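Local coordinates for Ser-thr phosphatase MSPP (Mycobacterium smegmatis, PDB 2JFR), which probably dephosphorylates phosphoserine and phosphothreonine in proteins, as a PPM-family phosphatase that binds metal ions in its active site, at residues A[29-34]-A[51-56]; A[116-121]-A[199-204]; A[211-216]-A[228-233]. All blocks are in the same frame, centred on the assembly; numbering follows the deposited sequence. Where two conformers were deposited one is given.

Contact 1 of 3, residues A[29-34]-A[51-56]; sequences GILYAV and KTLSAG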
loop_
_atom_site.group_PDB
_atom_site.type_symbol
_atom_site.label_atom_id
_atom_site.label_comp_id
_atom_site.label_asym_id
_atom_site.label_seq_id
_atom_site.Cartn_x
_atom_site.Cartn_y
_atom_site.Cartn_z
ATOM N N GLY A 29 -13.237 -8.011 4.532
ATOM C CA GLY A 29 -13.953 -8.661 3.442
ATOM C C GLY A 29 -13.019 -8.902 2.270
ATOM O O GLY A 29 -12.018 -9.605 2.289
ATOM N N ILE A 30 -13.326 -8.287 1.138
ATOM C CA ILE A 30 -12.472 -8.368 -0.068
ATOM C C ILE A 30 -11.627 -7.102 -0.229
ATOM O O ILE A 30 -10.915 -7.028 -1.232
ATOM C CB ILE A 30 -13.320 -8.623 -1.331
ATOM C CG1 ILE A 30 -14.233 -7.452 -1.698
ATOM C CG2 ILE A 30 -14.074 -9.915 -1.132
ATOM C CD1 ILE A 30 -14.754 -7.596 -3.119
ATOM N N LEU A 31 -11.713 -6.160 0.703
ATOM C CA LEU A 31 -10.979 -4.894 0.596
ATOM C C LEU A 31 -9.773 -4.881 1.532
ATOM O O LEU A 31 -9.886 -5.143 2.739
ATOM C CB LEU A 31 -11.902 -3.722 0.971
ATOM C CG LEU A 31 -11.272 -2.350 0.858
ATOM C CD1 LEU A 31 -10.926 -2.005 -0.583
ATOM C CD2 LEU A 31 -12.193 -1.281 1.455
ATOM N N TYR A 32 -8.642 -4.516 0.968
ATOM C CA TYR A 32 -7.357 -4.483 1.667
ATOM C C TYR A 32 -6.674 -3.202 1.294
ATOM O O TYR A 32 -6.682 -2.799 0.145
ATOM C CB TYR A 32 -6.499 -5.683 1.268
ATOM C CG TYR A 32 -7.198 -6.979 1.619
ATOM C CD1 TYR A 32 -7.072 -7.516 2.881
ATOM C CD2 TYR A 32 -8.041 -7.610 0.731
ATOM C CE1 TYR A 32 -7.718 -8.668 3.245
ATOM C CE2 TYR A 32 -8.732 -8.775 1.119
ATOM C CZ TYR A 32 -8.546 -9.256 2.363
ATOM O OH TYR A 32 -9.250 -10.410 2.719
ATOM N N ALA A 33 -5.993 -2.545 2.254
ATOM C CA ALA A 33 -5.339 -1.303 1.893
ATOM C C ALA A 33 -4.224 -0.973 2.875
ATOM O O ALA A 33 -4.263 -1.358 4.051
ATOM C CB ALA A 33 -6.336 -0.136 1.853
ATOM N N VAL A 34 -3.286 -0.200 2.374
ATOM C CA VAL A 34 -2.273 0.489 3.172
ATOM C C VAL A 34 -2.289 1.954 2.803
ATOM O O VAL A 34 -2.397 2.311 1.637
ATOM C CB VAL A 34 -0.876 -0.121 2.948
ATOM C CG1 VAL A 34 0.227 0.694 3.630
ATOM C CG2 VAL A 34 -0.842 -1.567 3.388
ATOM N N LYS A 51 -10.663 5.141 7.000
ATOM C CA LYS A 51 -12.017 5.141 7.545
ATOM C C LYS A 51 -13.004 5.506 6.454
ATOM O O LYS A 51 -14.084 4.902 6.316
ATOM C CB LYS A 51 -12.110 6.085 8.729
ATOM C CG LYS A 51 -13.425 6.075 9.445
ATOM C CD LYS A 51 -13.507 6.933 10.690
ATOM C CE LYS A 51 -14.799 6.681 11.490
ATOM N NZ LYS A 51 -14.871 7.503 12.732
ATOM N N THR A 52 -12.688 6.532 5.703
ATOM C CA THR A 52 -13.570 6.982 4.631
ATOM C C THR A 52 -13.643 5.946 3.500
ATOM O O THR A 52 -14.723 5.689 2.967
ATOM C CB THR A 52 -13.116 8.337 4.104
ATOM O OG1 THR A 52 -13.068 9.310 5.159
ATOM C CG2 THR A 52 -14.000 8.865 2.979
ATOM N N LEU A 53 -12.527 5.365 3.153
ATOM C CA LEU A 53 -12.475 4.340 2.131
ATOM C C LEU A 53 -13.371 3.179 2.506
ATOM O O LEU A 53 -14.177 2.692 1.697
ATOM C CB LEU A 53 -11.051 3.820 1.965
ATOM C CG LEU A 53 -10.880 2.726 0.948
ATOM C CD1 LEU A 53 -11.074 3.239 -0.482
ATOM C CD2 LEU A 53 -9.523 2.136 1.068
ATOM N N SER A 54 -13.240 2.694 3.735
ATOM C CA SER A 54 -14.007 1.562 4.217
ATOM C C SER A 54 -15.508 1.837 4.117
ATOM O O SER A 54 -16.289 1.034 3.645
ATOM C CB SER A 54 -13.605 1.243 5.633
ATOM O OG SER A 54 -14.321 0.109 6.082
ATOM N N ALA A 55 -15.911 3.036 4.609
ATOM C CA ALA A 55 -17.344 3.356 4.567
ATOM C C ALA A 55 -17.843 3.488 3.176
ATOM O O ALA A 55 -18.955 3.032 2.870
ATOM C CB ALA A 55 -17.500 4.642 5.360
ATOM N N GLY A 56 -17.084 4.106 2.290
ATOM C CA GLY A 56 -17.536 4.306 0.944
ATOM C C GLY A 56 -17.624 2.986 0.188
ATOM O O GLY A 56 -18.576 2.788 -0.590
#

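Contact 2 of 3, residues A[116-121]-A[199-204]; sequences YRIRDG and DAATSP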
loop_
_atom_site.group_PDB
_atom_site.type_symbol
_atom_site.label_atom_id
_atom_site.label_comp_id
_atom_site.label_asym_id
_atom_site.label_seq_id
_atom_site.Cartn_x
_atom_site.Cartn_y
_atom_site.Cartn_z
ATOM N N TYR A 116 2.614 -6.003 -4.466
ATOM C CA TYR A 116 3.442 -7.061 -5.013
ATOM C C TYR A 116 2.632 -8.316 -5.200
ATOM O O TYR A 116 1.708 -8.594 -4.410
ATOM C CB TYR A 116 4.616 -7.418 -4.093
ATOM C CG TYR A 116 5.435 -6.276 -3.598
ATOM C CD1 TYR A 116 6.605 -5.883 -4.214
ATOM C CD2 TYR A 116 5.016 -5.524 -2.480
ATOM C CE1 TYR A 116 7.350 -4.801 -3.707
ATOM C CE2 TYR A 116 5.736 -4.486 -1.974
ATOM C CZ TYR A 116 6.893 -4.119 -2.594
ATOM O OH TYR A 116 7.602 -3.043 -2.084
ATOM N N ARG A 117 3.021 -9.109 -6.186
ATOM C CA ARG A 117 2.529 -10.491 -6.313
ATOM C C ARG A 117 3.685 -11.410 -6.036
ATOM O O ARG A 117 4.773 -11.221 -6.533
ATOM C CB ARG A 117 2.000 -10.759 -7.693
ATOM C CG ARG A 117 1.388 -12.162 -7.847
ATOM C CD ARG A 117 0.940 -12.459 -9.266
ATOM N NE ARG A 117 2.110 -12.397 -10.116
ATOM C CZ ARG A 117 2.154 -11.966 -11.346
ATOM N NH1 ARG A 117 1.033 -11.693 -11.973
ATOM N NH2 ARG A 117 3.317 -11.895 -11.944
ATOM N N ILE A 118 3.381 -12.439 -5.237
ATOM C CA ILE A 118 4.314 -13.492 -4.887
ATOM C C ILE A 118 3.798 -14.749 -5.536
ATOM O O ILE A 118 2.708 -15.221 -5.222
ATOM C CB ILE A 118 4.420 -13.524 -3.353
ATOM C CG1 ILE A 118 4.872 -12.158 -2.873
ATOM C CG2 ILE A 118 5.325 -14.630 -2.823
ATOM C CD1 ILE A 118 4.518 -11.784 -1.463
ATOM N N ARG A 119 4.572 -15.279 -6.498
ATOM C CA ARG A 119 4.173 -16.410 -7.302
ATOM C C ARG A 119 5.400 -17.264 -7.567
ATOM O O ARG A 119 6.406 -16.730 -8.058
ATOM C CB ARG A 119 3.514 -15.949 -8.628
ATOM C CG ARG A 119 3.215 -17.010 -9.616
ATOM C CD ARG A 119 2.810 -16.378 -10.988
ATOM N NE ARG A 119 1.444 -16.024 -10.773
ATOM C CZ ARG A 119 0.714 -15.484 -11.760
ATOM N NH1 ARG A 119 1.298 -15.216 -12.930
ATOM N NH2 ARG A 119 -0.543 -15.278 -11.486
ATOM N N ASP A 120 5.315 -18.533 -7.240
ATOM C CA ASP A 120 6.392 -19.510 -7.500
ATOM C C ASP A 120 7.740 -19.015 -6.970
ATOM O O ASP A 120 8.789 -19.123 -7.571
ATOM C CB ASP A 120 6.562 -19.717 -9.021
ATOM C CG ASP A 120 5.386 -20.265 -9.727
ATOM O OD1 ASP A 120 4.559 -20.918 -9.033
ATOM O OD2 ASP A 120 5.285 -20.095 -10.989
ATOM N N GLY A 121 7.710 -18.341 -5.808
ATOM C CA GLY A 121 8.931 -17.941 -5.129
ATOM C C GLY A 121 9.440 -16.560 -5.546
ATOM O O GLY A 121 10.415 -16.111 -4.935
ATOM N N ASP A 199 12.268 -13.988 1.526
ATOM C CA ASP A 199 12.163 -15.142 2.466
ATOM C C ASP A 199 10.984 -14.923 3.471
ATOM O O ASP A 199 10.159 -15.784 3.704
ATOM C CB ASP A 199 13.490 -15.328 3.184
ATOM C CG ASP A 199 13.488 -16.287 4.317
ATOM O OD1 ASP A 199 13.328 -17.456 3.925
ATOM O OD2 ASP A 199 13.716 -15.950 5.522
ATOM N N ALA A 200 10.933 -13.706 4.028
ATOM C CA ALA A 200 9.825 -13.412 4.938
ATOM C C ALA A 200 8.494 -13.462 4.217
ATOM O O ALA A 200 7.494 -14.002 4.718
ATOM C CB ALA A 200 10.075 -12.038 5.572
ATOM N N ALA A 201 8.405 -12.850 3.036
ATOM C CA ALA A 201 7.168 -12.699 2.299
ATOM C C ALA A 201 6.603 -14.048 1.820
ATOM O O ALA A 201 5.409 -14.093 1.526
ATOM C CB ALA A 201 7.356 -11.805 1.110
ATOM N N THR A 202 7.429 -15.056 1.734
ATOM C CA THR A 202 7.018 -16.379 1.269
ATOM C C THR A 202 6.779 -17.318 2.428
ATOM O O THR A 202 6.515 -18.515 2.209
ATOM C CB THR A 202 8.025 -16.984 0.295
ATOM O OG1 THR A 202 9.359 -16.993 0.833
ATOM C CG2 THR A 202 8.044 -16.198 -1.016
ATOM N N SER A 203 6.793 -16.839 3.652
ATOM C CA SER A 203 6.539 -17.695 4.791
ATOM C C SER A 203 5.168 -18.359 4.632
ATOM O O SER A 203 4.192 -17.642 4.350
ATOM C CB SER A 203 6.480 -16.917 6.061
ATOM O OG SER A 203 7.671 -16.235 6.344
ATOM N N PRO A 204 5.047 -19.664 4.728
ATOM C CA PRO A 204 3.722 -20.253 4.395
ATOM C C PRO A 204 2.557 -19.709 5.177
ATOM O O PRO A 204 1.503 -19.499 4.578
ATOM C CB PRO A 204 3.943 -21.731 4.794
ATOM C CG PRO A 204 5.397 -21.940 4.503
ATOM C CD PRO A 204 6.083 -20.666 4.962
#

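Contact 3 of 3, residues A[211-216]-A[228-233]; sequences RRLVEV and VVVIDL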
loop_
_atom_site.group_PDB
_atom_site.type_symbol
_atom_site.label_atom_id
_atom_site.label_comp_id
_atom_site.label_asym_id
_atom_site.label_seq_id
_atom_site.Cartn_x
_atom_site.Cartn_y
_atom_site.Cartn_z
ATOM N N ARG A 211 4.621 -10.847 10.363
ATOM C CA ARG A 211 5.527 -10.575 11.491
ATOM C C ARG A 211 6.967 -10.607 11.028
ATOM O O ARG A 211 7.765 -9.751 11.427
ATOM C CB ARG A 211 5.257 -11.592 12.573
ATOM C CG ARG A 211 3.984 -11.298 13.337
ATOM C CD ARG A 211 3.697 -12.402 14.338
ATOM N NE ARG A 211 2.327 -12.373 14.779
ATOM C CZ ARG A 211 1.552 -13.430 14.980
ATOM N NH1 ARG A 211 1.928 -14.690 14.787
ATOM N NH2 ARG A 211 0.336 -13.138 15.396
ATOM N N ARG A 212 7.342 -11.582 10.192
ATOM C CA ARG A 212 8.706 -11.650 9.715
ATOM C C ARG A 212 9.050 -10.454 8.837
ATOM O O ARG A 212 10.186 -9.973 8.891
ATOM C CB ARG A 212 8.957 -12.952 8.997
ATOM C CG ARG A 212 8.845 -14.161 9.946
ATOM C CD ARG A 212 9.330 -15.410 9.298
ATOM N NE ARG A 212 10.711 -15.383 8.869
ATOM C CZ ARG A 212 11.105 -16.019 7.746
ATOM N NH1 ARG A 212 10.365 -16.711 6.879
ATOM N NH2 ARG A 212 12.351 -15.890 7.534
ATOM N N LEU A 213 8.107 -9.968 8.044
ATOM C CA LEU A 213 8.367 -8.818 7.204
ATOM C C LEU A 213 8.729 -7.584 8.006
ATOM O O LEU A 213 9.686 -6.892 7.752
ATOM C CB LEU A 213 7.215 -8.522 6.272
ATOM C CG LEU A 213 7.065 -9.497 5.099
ATOM C CD1 LEU A 213 5.682 -9.458 4.526
ATOM C CD2 LEU A 213 8.134 -9.194 4.039
ATOM N N VAL A 214 7.923 -7.305 9.050
ATOM C CA VAL A 214 8.258 -6.111 9.806
ATOM C C VAL A 214 9.509 -6.376 10.636
ATOM O O VAL A 214 10.293 -5.423 10.826
ATOM C CB VAL A 214 7.072 -5.608 10.657
ATOM C CG1 VAL A 214 5.889 -5.243 9.764
ATOM C CG2 VAL A 214 6.661 -6.614 11.698
ATOM N N GLU A 215 9.797 -7.580 11.078
ATOM C CA GLU A 215 11.073 -7.857 11.750
ATOM C C GLU A 215 12.252 -7.639 10.828
ATOM O O GLU A 215 13.254 -7.080 11.264
ATOM C CB GLU A 215 11.062 -9.270 12.294
ATOM C CG GLU A 215 10.048 -9.489 13.430
ATOM C CD GLU A 215 9.926 -10.941 13.913
ATOM O OE1 GLU A 215 10.630 -11.823 13.312
ATOM O OE2 GLU A 215 9.183 -11.286 14.891
ATOM N N VAL A 216 12.159 -8.078 9.575
ATOM C CA VAL A 216 13.238 -7.859 8.636
ATOM C C VAL A 216 13.512 -6.342 8.506
ATOM O O VAL A 216 14.666 -5.901 8.525
ATOM C CB VAL A 216 12.910 -8.500 7.296
ATOM C CG1 VAL A 216 13.844 -8.005 6.212
ATOM C CG2 VAL A 216 12.992 -10.024 7.449
ATOM N N VAL A 228 2.392 -3.953 6.418
ATOM C CA VAL A 228 2.213 -4.983 5.413
ATOM C C VAL A 228 0.840 -5.630 5.564
ATOM O O VAL A 228 0.346 -5.869 6.671
ATOM C CB VAL A 228 3.340 -6.017 5.482
ATOM C CG1 VAL A 228 4.658 -5.424 5.068
ATOM C CG2 VAL A 228 3.449 -6.676 6.858
ATOM N N VAL A 229 0.256 -5.950 4.410
ATOM C CA VAL A 229 -0.992 -6.695 4.319
ATOM C C VAL A 229 -0.734 -7.819 3.323
ATOM O O VAL A 229 -0.337 -7.571 2.179
ATOM C CB VAL A 229 -2.131 -5.818 3.840
ATOM C CG1 VAL A 229 -3.416 -6.640 3.688
ATOM C CG2 VAL A 229 -2.348 -4.646 4.781
ATOM N N VAL A 230 -0.953 -9.071 3.771
ATOM C CA VAL A 230 -0.754 -10.259 2.956
ATOM C C VAL A 230 -2.081 -10.890 2.706
ATOM O O VAL A 230 -2.875 -11.080 3.648
ATOM C CB VAL A 230 0.241 -11.213 3.663
ATOM C CG1 VAL A 230 0.228 -12.604 3.065
ATOM C CG2 VAL A 230 1.626 -10.669 3.591
ATOM N N ILE A 231 -2.337 -11.287 1.464
ATOM C CA ILE A 231 -3.596 -11.929 1.055
ATOM C C ILE A 231 -3.232 -13.192 0.287
ATOM O O ILE A 231 -2.524 -13.122 -0.728
ATOM C CB ILE A 231 -4.423 -10.998 0.152
ATOM C CG1 ILE A 231 -4.615 -9.584 0.738
ATOM C CG2 ILE A 231 -5.756 -11.635 -0.137
ATOM C CD1 ILE A 231 -4.641 -8.528 -0.279
ATOM N N ASP A 232 -3.713 -14.348 0.751
ATOM C CA ASP A 232 -3.516 -15.629 0.099
ATOM C C ASP A 232 -4.737 -15.958 -0.751
ATOM O O ASP A 232 -5.836 -15.979 -0.209
ATOM C CB ASP A 232 -3.250 -16.733 1.117
ATOM C CG ASP A 232 -1.793 -16.775 1.514
ATOM O OD1 ASP A 232 -0.904 -16.434 0.725
ATOM O OD2 ASP A 232 -1.580 -17.192 2.673
ATOM N N LEU A 233 -4.532 -16.240 -2.030
ATOM C CA LEU A 233 -5.616 -16.442 -2.966
ATOM C C LEU A 233 -5.843 -17.952 -3.226
ATOM O O LEU A 233 -4.885 -18.740 -3.264
ATOM C CB LEU A 233 -5.326 -15.757 -4.287
ATOM C CG LEU A 233 -5.107 -14.257 -4.187
ATOM C CD1 LEU A 233 -4.738 -13.663 -5.531
ATOM C CD2 LEU A 233 -6.295 -13.555 -3.546
#

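Contact 1 of 3, residues A[29-34]-A[51-56]
The backbones that carry Leu31 and Ala33 on one side and Leu53 and Ser54 on the other run nearly antiparallel: the axes of strand 31-34 and helix 51-56 make an angle of 165° and approach to 10.3 Å, and Leu31 CA lies 8.0 Å from Ser54 CA. This is the helix-on-sheet layer of the PP2C alpha-beta sandwich, in which helix 42-59 lies over the outer face of the sheet holding strands 23-28, 31-38 and 89-96. The packing is apolar throughout: no hydrogen bond joins the two segments, and together they bury 130 Å². Leu31 and Ala33, two residues apart on the strand, both turn their CB toward the helix. Tyr32 between them points to the opposite face of the sheet, where its side chain meets Val229 and Ile231 of strand 226-233. From Leu31 one branch does the touching: CD2 stands 4.2 Å from CG of Leu53 and also comes to 4.4 Å from CA of Ser54, so this one methyl spans from the branch point of Leu53 to the backbone of Ser54. Leu53 extends CG anti to its backbone N (chi1 179°), which carries the branched end down onto the strand. Around the pair, Leu26 of the adjacent strand touches both leucines, and Leu66 of helix 63-81 does the same, so strand 23-28 and helix 63-81 both contribute to the same apolar cluster. Farther along the strand Ala33, with only a methyl to offer, packs against one branch of Leu53, Ala33 CB meeting Leu53 CD2 at 4.0 Å.

Contact 2 of 3, residues A[116-121]-A[199-204]
Ala200 O, just ahead of Ala201 and Thr202, which meet Ile118, is gripped twice from a single residue: Ser203 OG donates to Ala200 O over 2.8 Å and Ser203 N donates to Ala200 O over 3.1 Å. Both donors approach from the same face of the carbonyl plane, and the hydroxyl is tilted 28° out of it. The torsion of Ser203 (chi1 -60°) folds OG back toward the helix, and Arg212 NH1 is hydrogen-bonded to that same OG, which further fixes its position. The last turn of helix 194-201 is thereby closed just as Thr202 leaves helical backbone angles. Arg180 NH1 adds a positive group at this end, bonding to Ala201 O and Ser203 O, where it would probably balance the partial negative charge of the helix terminus.

Across to strand 115-119 the contact is apolar and rests on Ile118, whose two arms have separate targets. CD1 of Ile118 lies 3.8 Å from CB of Ala201 and 3.9 Å from O of Ala201. The other arm meets the helix end methyl to methyl, Ile118 CG2 to Thr202 CG2 at 3.6 Å, with the two side chains crossing at a slant. Thr202 is turned with chi1 53°, so that CG2 sits anti to its carbonyl carbon and faces the strand while OG1 bonds back to Val198 O. Met123 of strand 122-125 touches both Ile118 and Ala201 and borders the same patch. The contact lies away from the annotated metal sites. It joins the C-terminal end of a helix to the surface of an antiparallel sheet, the helix-against-sheet packing of an outer layer in the PP2C alpha-beta sandwich.

Contact 3 of 3, residues A[211-216]-A[228-233]
No flat group enters the contact of Leu213 and Val214 with Val228 and Val230: the touching atoms all belong to aliphatic side chains, and no ring, amide, guanidinium or carboxylate offers a face or an edge across it. The arrangement is the helix layer on the outer face of the second sheet of the PP2C alpha-beta sandwich. Helix 211-216 and strand 228-233 run roughly antiparallel, with an axis angle of 148° and a closest approach of 9.3 Å, and Leu213 CA lies 7.5 Å from Val228 CA. Val228 carries most of the strand's part, with its two methyls divided between two residues of the helix. CG1 of Val228 is met by Leu213 through both CB and CD1, each at 4.2 Å, so this methyl sits against both the root and one tip of the leucine. CG2 of Val228 serves the next residue, lying 4.1 Å from CG1 of Val214. The leucine is placed by chi1 -74°, which sets CG beside its backbone N and anti to its carbonyl carbon; from there CD1 also reaches along the strand to Val230, whose CG2 is 4.3 Å away. Every one of these spacings is ordinary van der Waals contact, with no hydrogen bond between the segments and 159 Å² buried in all. Strand 226-233 is paired in its sheet with strands 5-13 and 180-184, and Leu182 of the latter touches both Val228 and Val230, as does Val210 of helix 206-219. Leu213 meets Ala200 and Ala201 of helix 194-201, so the two consecutive helices share the covering of this sheet.

Overall arrangement
Contacts 2 and 3 belong to the same layer: their centres are 9 Å apart, both rest on the sheet containing strands 115-119 and 226-233, and their helices follow each other in the chain, with Ala200 CB 3.7 Å from Arg212 CB. Contact 1 covers the other sheet, its centre 18 Å from that of contact 3 and 24 Å from that of contact 2. The sheets meet in between, where Val34 CG2 lies 3.7 Å from Val229 CG2. Two contacts approach the metal centre: the Val228 side chain is about 11 Å from the bound manganese, whose ligands include Asp36, Asp186 and Asp224, and the Ala33 side chain is about 11 Å from that of Asp36.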